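Side-chain contacts in oxidoreductase (Listeria innocua, PDB 3E18), which binds NAD in a Rossmann-type domain and is probably a dehydrogenase of the Gfo/Idh/MocA family whose substrate is not known: residues N116-V121 with V312-N317; N157-P160 with R164-K167; D183-L188 with I216-G221; T247-D252 with S256-K261. All blocks are in the same frame, centred on the assembly; numbering follows the deposited sequence.

Contact 1 (N116-V121 with V312-N317); sequences NKHFMV and VDVLNN
His118 and Leu315 mark the closest backbone approach, 7.3 Å between their CA atoms, where the lead-in to strand 119-122 passes the C-terminal turn of helix 307-315; that helix ends in a Schellman motif at Asn317. The imidazole of His118 lies across the end of the helix. Val314 CG1 sits over the centre of one ring face, 3.6 Å from the centroid and 14° off the normal, a CH-pi contact in which this methyl lies 3.5 Å from His118 ND1. The branch is delivered there because CG1 of Val314 is anti to the backbone N (chi1 167°), which leaves CG2 to face Met120. Leu315 approaches the same ring obliquely, its CD2 3.8 Å from His118 CD2. At the ring edge, in plane, His118 NE2 meets a water at 2.9 Å, and this water in turn donates a longer bond to Leu315 O, tying the imidazole to the helix terminus. Two residues on, the bent thioether of Met120 brings CE to within 4.2 Å of Val314 CG2, a looser, purely apolar contact beside the imidazole. Strand 119-122 is an edge strand of the parallel Rossmann sheet, hydrogen-bonded to strand 91-95, whose His91 also meets the His118 ring; Phe119 packs against helix 102-115, while Met120 also touches Phe307, Asn310 and Phe311 of helix 307-315.

Contact 2 (N157-P160 with R164-K167); sequences NGIP and RHLK. With NAD (nicotinamide-adenine-dinucleotide), chain E.
The NAD pocket receives Arg164 from a compact loop that folds back on itself, so that Ile159 and Pro160 pack against Arg164 and His165. The Arg164 chain is extended from CG to NE and carries the guanidinium to the nicotinamide-side phosphate of the cofactor. There NAD O1N lies at the guanidinium edge, in its plane: Arg164 NH2 gives it a nearly straight bond of 2.7 Å (165°), and NH1 adds a weak, bent one. Such a cationic grip probably helps to neutralise the phosphate. Nearer the backbone, Pro160 crosses the arginine at about a right angle, with Pro160 CG 4.0 Å from Arg164 CD and Pro160 O 3.6 Å from Arg164 CB. Ile159 packs on His165. Its CG2, anti to the backbone N while CG1 is anti to the carbonyl carbon (chi1 -64°), lies over one face of the His165 ring, offset toward the rim, 3.9 Å from the centroid in a CH-pi contact. The same ring turns NE2 to Ile159 O at 2.9 Å, but the bond is weak, its N-H pointing well aside (122°); Gly161 O is a second weak partner, and Asp206 weakly holds ND1. The loop links strand 146-154 to helix 173-188, and Met173 at the start of that helix packs on both Ile159 and Pro160.

Contact 3 (D183-L188 with I216-G221); sequences DQLLFL and ITFENG
Helix-on-sheet packing in the C-terminal domain of the Gfo/Idh/MocA fold brings Leu185 and Leu186, from the last turns of helix 173-188, against Ile216 and Phe218 at the end of strand 211-218. The two axes run nearly parallel, 13° apart, at a closest approach of 11.8 Å, so the gap is bridged by side chains alone. Leu185 and Ile216 reach toward each other tip to tip, with Leu185 CD2 3.7 Å from Ile216 CD1. Leu185 is directed at the sheet by a CG placed anti to the backbone N (chi1 176°), and it meets Phe218 from the opposing direction: its CG stands 3.8 Å from Phe218 CZ, near the plane of the ring. The phenyl group therefore enters rim first, presenting its outer carbons to the helix. Leu186, the next residue of the helix, meets the same rim, its CD1 lying in the ring plane 3.8 Å from Phe218 CE1. With a chi1 of -104°, the Leu186 side chain departs from a staggered arrangement, and its end swings nearer the strand than its CB direction alone would suggest. The two leucines thus bracket the end of the aromatic ring, and the contact is wholly apolar. Beyond Phe218 the chain turns through a type I beta turn that ends at Gly221. Val193 of strand 193-201 packs on Leu186, Ile216 and Phe218; Leu334 of helix 325-344 touches Leu186 and Ile216, and helix 129-140 lines the helix through Gln184, Phe187 and Leu188.

Contact 4 (T247-D252 with S256-K261); sequences TGIIHD and SGEIVK. With GOL (glycerol), chain H.
Ser256, just before the second strand, offers its carbonyl to His251: His251 N donates to Ser256 O at 2.8 Å, while Ser256 OG lies alongside His251 CB and is hydrogen-bonded to Asp254 OD1 in the turn. Gly257 follows opposite Ile250 in a non-hydrogen-bonded pair; its CA comes close enough to Ile249 O, 3.3 Å, for a CA-H...O contact, and His251 CD2 rests 3.6 Å from the same CA. Glu258 pairs with Ile249 through two backbone bonds, of which Ile249 N to Glu258 O runs nearly along the carbonyl axis, whereas the return bond from Glu258 N is more bent (137°). The CG of Glu258 is placed between its backbone N and carbonyl carbon (chi1 64°), and the chain beyond is extended toward a glycerol, probably from the crystallisation liquor. Glycerol O1 lies in plane at the edge of the His251 ring, hydrogen-bonded to His251 NE2 at 2.9 Å, and its O3 makes a weak bond to Glu258 OE1. Ile259 faces Gly248, which has no side chain, and lays CG1 4.2 Å from Gly248 CA. Val260 closes the ladder with Thr247 by two bonds, each 3.0 Å between N and O. Thr247, Ile249, Glu258 and Val260 share the face turned to the second subunit: Thr247 OG1 is hydrogen-bonded to Phe233 N of the second subunit, and Ile234 of that subunit packs on Ile249, Glu258 and Val260; Ile250 and Ile259 face helix 129-140. This is an antiparallel beta hairpin within the large open sheet of the C-terminal domain.

How the contacts relate
From the N terminus, the chain first reaches the Rossmann edge strand of contact 1, whose loop closes only at 312-317, after 190 intervening residues. The other three contacts fall within that long loop, one after another without crossing. Contact 2 closes first, shaping the cofactor-side loop ahead of helix 173-188. Contact 3 then joins the end of that helix to strand 211-218, and contact 4 is the short hairpin further along the same large sheet, their centres about 20 Å apart. Contacts 2, 3 and 4 all have residues that reach the second subunit. Contact 1 brings helix 307-315 back to the Rossmann domain after most strands of the large sheet; strand 348-349 joins its edge later.

Contact 1 (N116-V121 with V312-N317)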
loop_
_atom_site.group_PDB
_atom_site.type_symbol
_atom_site.label_atom_id
_atom_site.label_comp_id
_atom_site.label_asym_id
_atom_site.label_seq_id
_atom_site.Cartn_x
_atom_site.Cartn_y
_atom_site.Cartn_z
ATOM N N ASN A 116 -4.416 38.486 22.386
ATOM C CA ASN A 116 -3.610 39.088 21.314
ATOM C C ASN A 116 -2.135 38.646 21.376
ATOM O O ASN A 116 -1.218 39.469 21.416
ATOM C CB ASN A 116 -3.774 40.622 21.318
ATOM C CG ASN A 116 -3.259 41.282 20.058
ATOM O OD1 ASN A 116 -3.142 40.647 19.013
ATOM N ND2 ASN A 116 -2.950 42.572 20.152
ATOM N N LYS A 117 -1.927 37.334 21.437
ATOM C CA LYS A 117 -0.578 36.747 21.402
ATOM C C LYS A 117 -0.556 35.623 20.368
ATOM O O LYS A 117 -1.607 35.164 19.920
ATOM C CB LYS A 117 -0.157 36.227 22.781
ATOM C CG LYS A 117 -0.028 37.309 23.885
ATOM C CD LYS A 117 1.223 38.197 23.693
ATOM C CE LYS A 117 1.127 39.488 24.509
ATOM N NZ LYS A 117 2.323 40.356 24.249
ATOM N N HIS A 118 0.637 35.184 19.982
ATOM C CA HIS A 118 0.760 34.191 18.921
ATOM C C HIS A 118 1.048 32.805 19.478
ATOM O O HIS A 118 1.829 32.631 20.430
ATOM C CB HIS A 118 1.838 34.579 17.891
ATOM C CG HIS A 118 1.516 35.810 17.105
ATOM N ND1 HIS A 118 0.617 35.815 16.060
ATOM C CD2 HIS A 118 1.978 37.078 17.208
ATOM C CE1 HIS A 118 0.529 37.035 15.561
ATOM N NE2 HIS A 118 1.345 37.820 16.241
ATOM N N PHE A 119 0.399 31.819 18.875
ATOM C CA PHE A 119 0.683 30.420 19.158
ATOM C C PHE A 119 1.110 29.781 17.835
ATOM O O PHE A 119 0.415 29.936 16.830
ATOM C CB PHE A 119 -0.579 29.730 19.703
ATOM C CG PHE A 119 -0.424 28.254 19.901
ATOM C CD1 PHE A 119 0.112 27.760 21.080
ATOM C CD2 PHE A 119 -0.791 27.354 18.900
ATOM C CE1 PHE A 119 0.257 26.395 21.274
ATOM C CE2 PHE A 119 -0.620 25.988 19.082
ATOM C CZ PHE A 119 -0.104 25.513 20.271
ATOM N N MET A 120 2.229 29.060 17.849
ATOM C CA MET A 120 2.747 28.379 16.646
ATOM C C MET A 120 3.172 26.956 16.950
ATOM O O MET A 120 3.858 26.723 17.936
ATOM C CB MET A 120 3.951 29.144 16.068
ATOM C CG MET A 120 4.514 28.578 14.732
ATOM S SD MET A 120 5.663 29.655 13.825
ATOM C CE MET A 120 4.465 30.750 13.069
ATOM N N VAL A 121 2.776 26.018 16.089
ATOM C CA VAL A 121 3.207 24.618 16.185
ATOM C C VAL A 121 4.553 24.414 15.504
ATOM O O VAL A 121 4.763 24.884 14.399
ATOM C CB VAL A 121 2.182 23.714 15.527
ATOM N N VAL A 312 9.615 34.863 14.472
ATOM C CA VAL A 312 10.006 36.261 14.752
ATOM C C VAL A 312 9.329 37.261 13.810
ATOM O O VAL A 312 8.807 38.290 14.260
ATOM C CB VAL A 312 11.535 36.428 14.766
ATOM C CG1 VAL A 312 11.934 37.890 14.942
ATOM C CG2 VAL A 312 12.115 35.632 15.900
ATOM N N ASP A 313 9.307 36.937 12.522
ATOM C CA ASP A 313 8.659 37.779 11.513
ATOM C C ASP A 313 7.159 37.926 11.775
ATOM O O ASP A 313 6.573 38.964 11.467
ATOM C CB ASP A 313 8.862 37.197 10.110
ATOM C CG ASP A 313 10.305 37.325 9.600
ATOM O OD1 ASP A 313 11.139 38.016 10.231
ATOM O OD2 ASP A 313 10.605 36.703 8.555
ATOM N N VAL A 314 6.542 36.862 12.301
ATOM C CA VAL A 314 5.134 36.883 12.722
ATOM C C VAL A 314 4.968 37.795 13.947
ATOM O O VAL A 314 4.064 38.632 13.982
ATOM C CB VAL A 314 4.586 35.450 12.987
ATOM C CG1 VAL A 314 3.257 35.485 13.722
ATOM C CG2 VAL A 314 4.437 34.699 11.680
ATOM N N LEU A 315 5.876 37.670 14.919
ATOM C CA LEU A 315 5.874 38.535 16.109
ATOM C C LEU A 315 6.053 40.011 15.770
ATOM O O LEU A 315 5.460 40.873 16.422
ATOM C CB LEU A 315 6.981 38.128 17.102
ATOM C CG LEU A 315 6.983 36.734 17.744
ATOM C CD1 LEU A 315 7.907 36.680 18.961
ATOM C CD2 LEU A 315 5.583 36.269 18.109
ATOM N N ASN A 316 6.883 40.287 14.760
ATOM C CA ASN A 316 7.167 41.643 14.295
ATOM C C ASN A 316 6.119 42.139 13.306
ATOM O O ASN A 316 6.227 43.252 12.785
ATOM C CB ASN A 316 8.566 41.709 13.665
ATOM C CG ASN A 316 9.680 41.651 14.698
ATOM O OD1 ASN A 316 10.738 41.069 14.459
ATOM N ND2 ASN A 316 9.450 42.262 15.846
ATOM N N ASN A 317 5.110 41.303 13.060
ATOM C CA ASN A 317 4.010 41.564 12.109
ATOM C C ASN A 317 4.445 41.930 10.670
ATOM O O ASN A 317 3.811 42.750 9.997
ATOM C CB ASN A 317 3.000 42.575 12.687
ATOM C CG ASN A 317 1.636 42.502 12.005
ATOM O OD1 ASN A 317 1.245 41.459 11.460
ATOM N ND2 ASN A 317 0.910 43.618 12.020
HETATM O O HOH W 1 2.210 40.586 16.590
#

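Contact 2 (N157-P160 with R164-K167)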
loop_
_atom_site.group_PDB
_atom_site.type_symbol
_atom_site.label_atom_id
_atom_site.label_comp_id
_atom_site.label_asym_id
_atom_site.label_seq_id
_atom_site.Cartn_x
_atom_site.Cartn_y
_atom_site.Cartn_z
ATOM N N ASN A 157 13.544 -0.169 15.345
ATOM C CA ASN A 157 14.039 0.240 16.656
ATOM C C ASN A 157 12.952 0.306 17.733
ATOM O O ASN A 157 13.239 0.588 18.903
ATOM C CB ASN A 157 14.803 1.568 16.548
ATOM C CG ASN A 157 16.171 1.402 15.901
ATOM O OD1 ASN A 157 16.849 0.397 16.110
ATOM N ND2 ASN A 157 16.584 2.392 15.110
ATOM N N GLY A 158 11.708 0.015 17.347
ATOM C CA GLY A 158 10.603 0.023 18.299
ATOM C C GLY A 158 10.177 1.430 18.680
ATOM O O GLY A 158 10.437 2.381 17.941
ATOM N N ILE A 159 9.515 1.554 19.828
ATOM C CA ILE A 159 9.065 2.845 20.359
ATOM C C ILE A 159 10.099 3.358 21.377
ATOM O O ILE A 159 10.438 2.638 22.325
ATOM C CB ILE A 159 7.649 2.740 21.006
ATOM C CG1 ILE A 159 6.591 2.361 19.963
ATOM C CG2 ILE A 159 7.247 4.044 21.726
ATOM C CD1 ILE A 159 5.241 2.009 20.583
ATOM N N PRO A 160 10.608 4.596 21.175
ATOM C CA PRO A 160 11.703 5.113 22.001
ATOM C C PRO A 160 11.239 5.621 23.361
ATOM O O PRO A 160 10.106 6.089 23.495
ATOM C CB PRO A 160 12.264 6.264 21.160
ATOM C CG PRO A 160 11.110 6.733 20.327
ATOM C CD PRO A 160 10.173 5.570 20.150
ATOM N N ARG A 164 6.284 7.799 25.721
ATOM C CA ARG A 164 5.739 7.451 24.407
ATOM C C ARG A 164 5.104 6.058 24.315
ATOM O O ARG A 164 4.417 5.758 23.335
ATOM C CB ARG A 164 6.823 7.581 23.341
ATOM C CG ARG A 164 6.999 8.990 22.806
ATOM C CD ARG A 164 8.066 9.004 21.723
ATOM N NE ARG A 164 8.519 10.353 21.390
ATOM C CZ ARG A 164 9.460 11.016 22.064
ATOM N NH1 ARG A 164 10.050 10.475 23.124
ATOM N NH2 ARG A 164 9.803 12.233 21.680
ATOM N N HIS A 165 5.337 5.209 25.319
ATOM C CA HIS A 165 4.688 3.892 25.384
ATOM C C HIS A 165 3.279 3.935 25.972
ATOM O O HIS A 165 2.582 2.914 25.976
ATOM C CB HIS A 165 5.526 2.909 26.212
ATOM C CG HIS A 165 6.816 2.511 25.568
ATOM N ND1 HIS A 165 7.027 1.259 25.027
ATOM C CD2 HIS A 165 7.968 3.197 25.386
ATOM C CE1 HIS A 165 8.252 1.191 24.539
ATOM N NE2 HIS A 165 8.844 2.355 24.743
ATOM N N LEU A 166 2.859 5.102 26.472
ATOM C CA LEU A 166 1.646 5.203 27.288
ATOM C C LEU A 166 0.572 6.069 26.657
ATOM O O LEU A 166 0.867 7.159 26.156
ATOM C CB LEU A 166 1.997 5.744 28.676
ATOM C CG LEU A 166 2.947 4.841 29.473
ATOM C CD1 LEU A 166 3.661 5.609 30.565
ATOM C CD2 LEU A 166 2.188 3.643 30.037
ATOM N N LYS A 167 -0.672 5.589 26.699
ATOM C CA LYS A 167 -1.828 6.332 26.167
ATOM C C LYS A 167 -2.062 7.661 26.879
ATOM O O LYS A 167 -2.533 8.632 26.263
ATOM C CB LYS A 167 -3.114 5.505 26.282
ATOM C CG LYS A 167 -3.370 4.540 25.147
ATOM C CD LYS A 167 -4.871 4.257 25.003
ATOM C CE LYS A 167 -5.155 3.166 23.963
ATOM N NZ LYS A 167 -4.572 3.450 22.606
HETATM P PA NAD E . 11.611 13.969 26.905
HETATM O O1A NAD E . 12.974 13.663 26.416
HETATM O O2A NAD E . 11.037 12.932 27.781
HETATM O O5B NAD E . 11.600 15.397 27.638
HETATM C C5B NAD E . 10.439 15.999 28.167
HETATM C C4B NAD E . 10.883 16.899 29.315
HETATM O O4B NAD E . 9.792 17.645 29.823
HETATM C C3B NAD E . 11.442 16.076 30.472
HETATM O O3B NAD E . 12.718 16.567 30.809
HETATM C C2B NAD E . 10.454 16.308 31.597
HETATM O O2B NAD E . 11.063 16.314 32.867
HETATM C C1B NAD E . 9.859 17.657 31.234
HETATM N N9A NAD E . 8.517 17.877 31.794
HETATM C C8A NAD E . 7.511 16.955 31.958
HETATM N N7A NAD E . 6.437 17.581 32.496
HETATM C C5A NAD E . 6.751 18.886 32.677
HETATM C C6A NAD E . 6.036 19.959 33.197
HETATM N N6A NAD E . 4.738 19.817 33.456
HETATM N N1A NAD E . 6.636 21.208 33.261
HETATM C C2A NAD E . 7.933 21.391 32.822
HETATM N N3A NAD E . 8.635 20.320 32.311
HETATM C C4A NAD E . 8.056 19.087 32.241
HETATM O O3 NAD E . 10.638 14.202 25.630
HETATM P PN NAD E . 11.124 14.668 24.185
HETATM O O1N NAD E . 11.453 13.475 23.359
HETATM O O2N NAD E . 12.080 15.793 24.289
HETATM O O5D NAD E . 9.728 15.249 23.561
HETATM C C5D NAD E . 9.022 16.328 24.134
HETATM C C4D NAD E . 8.053 16.928 23.091
HETATM O O4D NAD E . 8.750 17.200 21.888
HETATM C C3D NAD E . 6.927 15.985 22.705
HETATM O O3D NAD E . 5.761 16.742 22.416
HETATM C C2D NAD E . 7.386 15.334 21.417
HETATM O O2D NAD E . 6.278 15.021 20.605
HETATM C C1D NAD E . 8.224 16.445 20.798
HETATM N N1N NAD E . 9.296 16.004 19.867
HETATM C C2N NAD E . 9.277 16.543 18.612
HETATM C C3N NAD E . 10.232 16.213 17.656
HETATM C C7N NAD E . 10.287 17.012 16.390
HETATM O O7N NAD E . 11.099 16.565 15.338
HETATM N N7N NAD E . 9.580 18.140 16.277
HETATM C C4N NAD E . 11.263 15.327 17.999
HETATM C C5N NAD E . 11.294 14.787 19.288
HETATM C C6N NAD E . 10.309 15.140 20.217
#

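Contact 3 (D183-L188 with I216-G221)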
loop_
_atom_site.group_PDB
_atom_site.type_symbol
_atom_site.label_atom_id
_atom_site.label_comp_id
_atom_site.label_asym_id
_atom_site.label_seq_id
_atom_site.Cartn_x
_atom_site.Cartn_y
_atom_site.Cartn_z
ATOM N N ASP A 183 0.991 16.101 8.291
ATOM C CA ASP A 183 1.143 17.553 8.169
ATOM C C ASP A 183 1.810 17.943 6.846
ATOM O O ASP A 183 1.320 18.845 6.148
ATOM C CB ASP A 183 1.896 18.136 9.364
ATOM C CG ASP A 183 2.128 19.614 9.219
ATOM O OD1 ASP A 183 1.147 20.397 9.300
ATOM O OD2 ASP A 183 3.290 19.976 8.971
ATOM N N GLN A 184 2.897 17.248 6.498
ATOM C CA GLN A 184 3.500 17.334 5.148
ATOM C C GLN A 184 2.450 17.186 4.059
ATOM O O GLN A 184 2.338 18.026 3.167
ATOM C CB GLN A 184 4.554 16.250 4.964
ATOM C CG GLN A 184 5.923 16.613 5.573
ATOM C CD GLN A 184 6.946 15.487 5.465
ATOM O OE1 GLN A 184 6.641 14.371 5.043
ATOM N NE2 GLN A 184 8.175 15.789 5.838
ATOM N N LEU A 185 1.650 16.134 4.160
ATOM C CA LEU A 185 0.662 15.827 3.115
ATOM C C LEU A 185 -0.407 16.898 2.966
ATOM O O LEU A 185 -0.791 17.280 1.841
ATOM C CB LEU A 185 -0.010 14.482 3.432
ATOM C CG LEU A 185 -1.138 14.005 2.510
ATOM C CD1 LEU A 185 -0.619 13.627 1.122
ATOM C CD2 LEU A 185 -1.859 12.840 3.164
ATOM N N LEU A 186 -0.919 17.357 4.101
ATOM C CA LEU A 186 -2.006 18.347 4.102
ATOM C C LEU A 186 -1.495 19.754 3.753
ATOM O O LEU A 186 -2.218 20.591 3.183
ATOM C CB LEU A 186 -2.737 18.309 5.450
ATOM C CG LEU A 186 -4.112 17.620 5.471
ATOM C CD1 LEU A 186 -4.107 16.275 4.762
ATOM C CD2 LEU A 186 -4.670 17.487 6.887
ATOM N N PHE A 187 -0.241 20.007 4.105
ATOM C CA PHE A 187 0.467 21.206 3.652
ATOM C C PHE A 187 0.650 21.198 2.120
ATOM O O PHE A 187 0.482 22.235 1.472
ATOM C CB PHE A 187 1.818 21.322 4.389
ATOM C CG PHE A 187 2.658 22.512 3.979
ATOM C CD1 PHE A 187 2.108 23.797 3.927
ATOM C CD2 PHE A 187 4.013 22.343 3.686
ATOM C CE1 PHE A 187 2.894 24.897 3.563
ATOM C CE2 PHE A 187 4.813 23.436 3.313
ATOM C CZ PHE A 187 4.246 24.715 3.259
ATOM N N LEU A 188 0.977 20.037 1.545
ATOM C CA LEU A 188 1.189 19.927 0.095
ATOM C C LEU A 188 -0.100 20.030 -0.729
ATOM O O LEU A 188 -0.171 20.793 -1.695
ATOM C CB LEU A 188 1.910 18.622 -0.248
ATOM C CG LEU A 188 2.402 18.469 -1.689
ATOM C CD1 LEU A 188 3.375 19.588 -2.082
ATOM C CD2 LEU A 188 3.040 17.106 -1.895
ATOM N N ILE A 216 -5.764 7.666 2.365
ATOM C CA ILE A 216 -6.505 8.909 2.395
ATOM C C ILE A 216 -6.944 9.272 0.987
ATOM O O ILE A 216 -6.166 9.158 0.048
ATOM C CB ILE A 216 -5.628 10.040 3.004
ATOM C CG1 ILE A 216 -5.294 9.711 4.465
ATOM C CG2 ILE A 216 -6.309 11.399 2.936
ATOM C CD1 ILE A 216 -4.048 10.400 4.954
ATOM N N THR A 217 -8.190 9.706 0.836
ATOM C CA THR A 217 -8.643 10.227 -0.440
ATOM C C THR A 217 -9.088 11.684 -0.243
ATOM O O THR A 217 -9.744 12.002 0.756
ATOM C CB THR A 217 -9.819 9.393 -1.009
ATOM O OG1 THR A 217 -9.487 8.002 -0.960
ATOM C CG2 THR A 217 -10.100 9.767 -2.446
ATOM N N PHE A 218 -8.725 12.557 -1.188
ATOM C CA PHE A 218 -9.074 13.983 -1.138
ATOM C C PHE A 218 -10.256 14.237 -2.040
ATOM O O PHE A 218 -10.537 13.422 -2.887
ATOM C CB PHE A 218 -7.888 14.838 -1.576
ATOM C CG PHE A 218 -6.747 14.797 -0.596
ATOM C CD1 PHE A 218 -6.711 15.694 0.465
ATOM C CD2 PHE A 218 -5.758 13.843 -0.704
ATOM C CE1 PHE A 218 -5.700 15.665 1.403
ATOM C CE2 PHE A 218 -4.724 13.795 0.228
ATOM C CZ PHE A 218 -4.697 14.715 1.291
ATOM N N GLU A 219 -10.916 15.381 -1.867
ATOM C CA GLU A 219 -12.084 15.743 -2.694
ATOM C C GLU A 219 -11.742 15.882 -4.181
ATOM O O GLU A 219 -12.601 15.671 -5.044
ATOM C CB GLU A 219 -12.736 17.036 -2.170
ATOM C CG GLU A 219 -13.250 16.987 -0.727
ATOM C CD GLU A 219 -14.602 16.281 -0.556
ATOM O OE1 GLU A 219 -15.266 15.943 -1.565
ATOM O OE2 GLU A 219 -15.009 16.072 0.608
ATOM N N ASN A 220 -10.491 16.241 -4.479
ATOM C CA ASN A 220 -10.020 16.348 -5.864
ATOM C C ASN A 220 -9.508 15.037 -6.500
ATOM O O ASN A 220 -8.966 15.050 -7.604
ATOM C CB ASN A 220 -8.973 17.462 -6.001
ATOM C CG ASN A 220 -7.638 17.111 -5.356
ATOM O OD1 ASN A 220 -7.487 16.084 -4.695
ATOM N ND2 ASN A 220 -6.661 17.981 -5.550
ATOM N N GLY A 221 -9.660 13.921 -5.796
ATOM C CA GLY A 221 -9.359 12.619 -6.380
ATOM C C GLY A 221 -7.969 12.116 -6.027
ATOM O O GLY A 221 -7.648 10.968 -6.310
#

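Contact 4 (T247-D252 with S256-K261)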
loop_
_atom_site.group_PDB
_atom_site.type_symbol
_atom_site.label_atom_id
_atom_site.label_comp_id
_atom_site.label_asym_id
_atom_site.label_seq_id
_atom_site.Cartn_x
_atom_site.Cartn_y
_atom_site.Cartn_z
ATOM N N THR A 247 6.659 8.552 -12.645
ATOM C CA THR A 247 6.664 7.987 -11.318
ATOM C C THR A 247 8.007 8.415 -10.713
ATOM O O THR A 247 9.002 8.491 -11.436
ATOM C CB THR A 247 6.553 6.424 -11.386
ATOM O OG1 THR A 247 5.377 6.051 -12.122
ATOM C CG2 THR A 247 6.482 5.805 -10.010
ATOM N N GLY A 248 8.019 8.722 -9.416
ATOM C CA GLY A 248 9.256 9.067 -8.701
ATOM C C GLY A 248 9.467 8.269 -7.432
ATOM O O GLY A 248 8.532 7.784 -6.821
ATOM N N ILE A 249 10.717 8.152 -7.012
ATOM C CA ILE A 249 11.015 7.397 -5.823
ATOM C C ILE A 249 12.147 8.133 -5.104
ATOM O O ILE A 249 13.076 8.649 -5.754
ATOM C CB ILE A 249 11.382 5.904 -6.171
ATOM C CG1 ILE A 249 11.461 5.022 -4.913
ATOM C CG2 ILE A 249 12.688 5.812 -6.983
ATOM C CD1 ILE A 249 11.457 3.526 -5.217
ATOM N N ILE A 250 12.013 8.260 -3.783
ATOM C CA ILE A 250 13.106 8.683 -2.921
ATOM C C ILE A 250 13.310 7.533 -1.940
ATOM O O ILE A 250 12.438 7.220 -1.142
ATOM C CB ILE A 250 12.835 10.027 -2.187
ATOM C CG1 ILE A 250 12.443 11.126 -3.171
ATOM C CG2 ILE A 250 14.066 10.469 -1.419
ATOM C CD1 ILE A 250 12.226 12.487 -2.542
ATOM N N HIS A 251 14.447 6.868 -2.030
ATOM C CA HIS A 251 14.667 5.663 -1.235
ATOM C C HIS A 251 14.751 5.917 0.257
ATOM O O HIS A 251 14.106 5.227 1.055
ATOM C CB HIS A 251 15.933 4.953 -1.701
ATOM C CG HIS A 251 15.839 4.422 -3.090
ATOM N ND1 HIS A 251 15.117 3.292 -3.407
ATOM C CD2 HIS A 251 16.376 4.865 -4.251
ATOM C CE1 HIS A 251 15.212 3.063 -4.705
ATOM N NE2 HIS A 251 15.967 4.006 -5.241
ATOM N N ASP A 252 15.529 6.925 0.626
ATOM C CA ASP A 252 16.026 7.057 1.982
ATOM C C ASP A 252 16.332 8.534 2.285
ATOM O O ASP A 252 16.193 9.401 1.409
ATOM C CB ASP A 252 17.292 6.185 2.101
ATOM C CG ASP A 252 17.784 6.037 3.522
ATOM O OD1 ASP A 252 18.966 6.387 3.776
ATOM O OD2 ASP A 252 16.995 5.587 4.384
ATOM N N SER A 256 18.736 9.522 -2.312
ATOM C CA SER A 256 18.895 8.711 -3.515
ATOM C C SER A 256 17.531 8.365 -4.105
ATOM O O SER A 256 16.549 8.224 -3.379
ATOM C CB SER A 256 19.664 7.422 -3.225
ATOM O OG SER A 256 18.934 6.584 -2.351
ATOM N N GLY A 257 17.485 8.232 -5.420
ATOM C CA GLY A 257 16.255 7.910 -6.127
ATOM C C GLY A 257 16.269 8.472 -7.524
ATOM O O GLY A 257 17.303 8.943 -8.012
ATOM N N GLU A 258 15.118 8.426 -8.181
ATOM C CA GLU A 258 15.067 8.828 -9.564
ATOM C C GLU A 258 13.648 9.034 -9.980
ATOM O O GLU A 258 12.717 8.758 -9.236
ATOM C CB GLU A 258 15.699 7.762 -10.478
ATOM C CG GLU A 258 14.992 6.416 -10.496
ATOM C CD GLU A 258 15.670 5.416 -11.423
ATOM O OE1 GLU A 258 16.915 5.440 -11.532
ATOM O OE2 GLU A 258 14.955 4.604 -12.041
ATOM N N ILE A 259 13.508 9.495 -11.202
ATOM C CA ILE A 259 12.221 9.674 -11.837
ATOM C C ILE A 259 12.266 8.940 -13.172
ATOM O O ILE A 259 13.288 8.969 -13.854
ATOM C CB ILE A 259 11.980 11.155 -12.053
ATOM C CG1 ILE A 259 11.686 11.834 -10.712
ATOM C CG2 ILE A 259 10.829 11.388 -13.028
ATOM C CD1 ILE A 259 12.013 13.282 -10.713
ATOM N N VAL A 260 11.171 8.266 -13.525
ATOM C CA VAL A 260 11.019 7.645 -14.836
ATOM C C VAL A 260 9.736 8.191 -15.483
ATOM O O VAL A 260 8.685 8.191 -14.871
ATOM C CB VAL A 260 11.035 6.095 -14.747
ATOM C CG1 VAL A 260 10.923 5.468 -16.135
ATOM C CG2 VAL A 260 12.354 5.609 -14.104
ATOM N N LYS A 261 9.843 8.697 -16.704
ATOM C CA LYS A 261 8.707 9.308 -17.398
ATOM C C LYS A 261 8.506 8.638 -18.743
ATOM O O LYS A 261 9.470 8.183 -19.337
ATOM C CB LYS A 261 9.004 10.791 -17.676
ATOM C CG LYS A 261 9.115 11.713 -16.454
ATOM C CD LYS A 261 9.592 13.133 -16.844
ATOM C CE LYS A 261 8.637 13.821 -17.828
ATOM N NZ LYS A 261 7.320 14.079 -17.214
HETATM C C1 GOL H . 17.566 3.669 -8.323
HETATM O O1 GOL H . 16.250 4.121 -8.099
HETATM C C2 GOL H . 18.485 4.872 -8.500
HETATM O O2 GOL H . 18.855 5.374 -7.237
HETATM C C3 GOL H . 19.731 4.443 -9.267
HETATM O O3 GOL H . 20.091 5.455 -10.180
#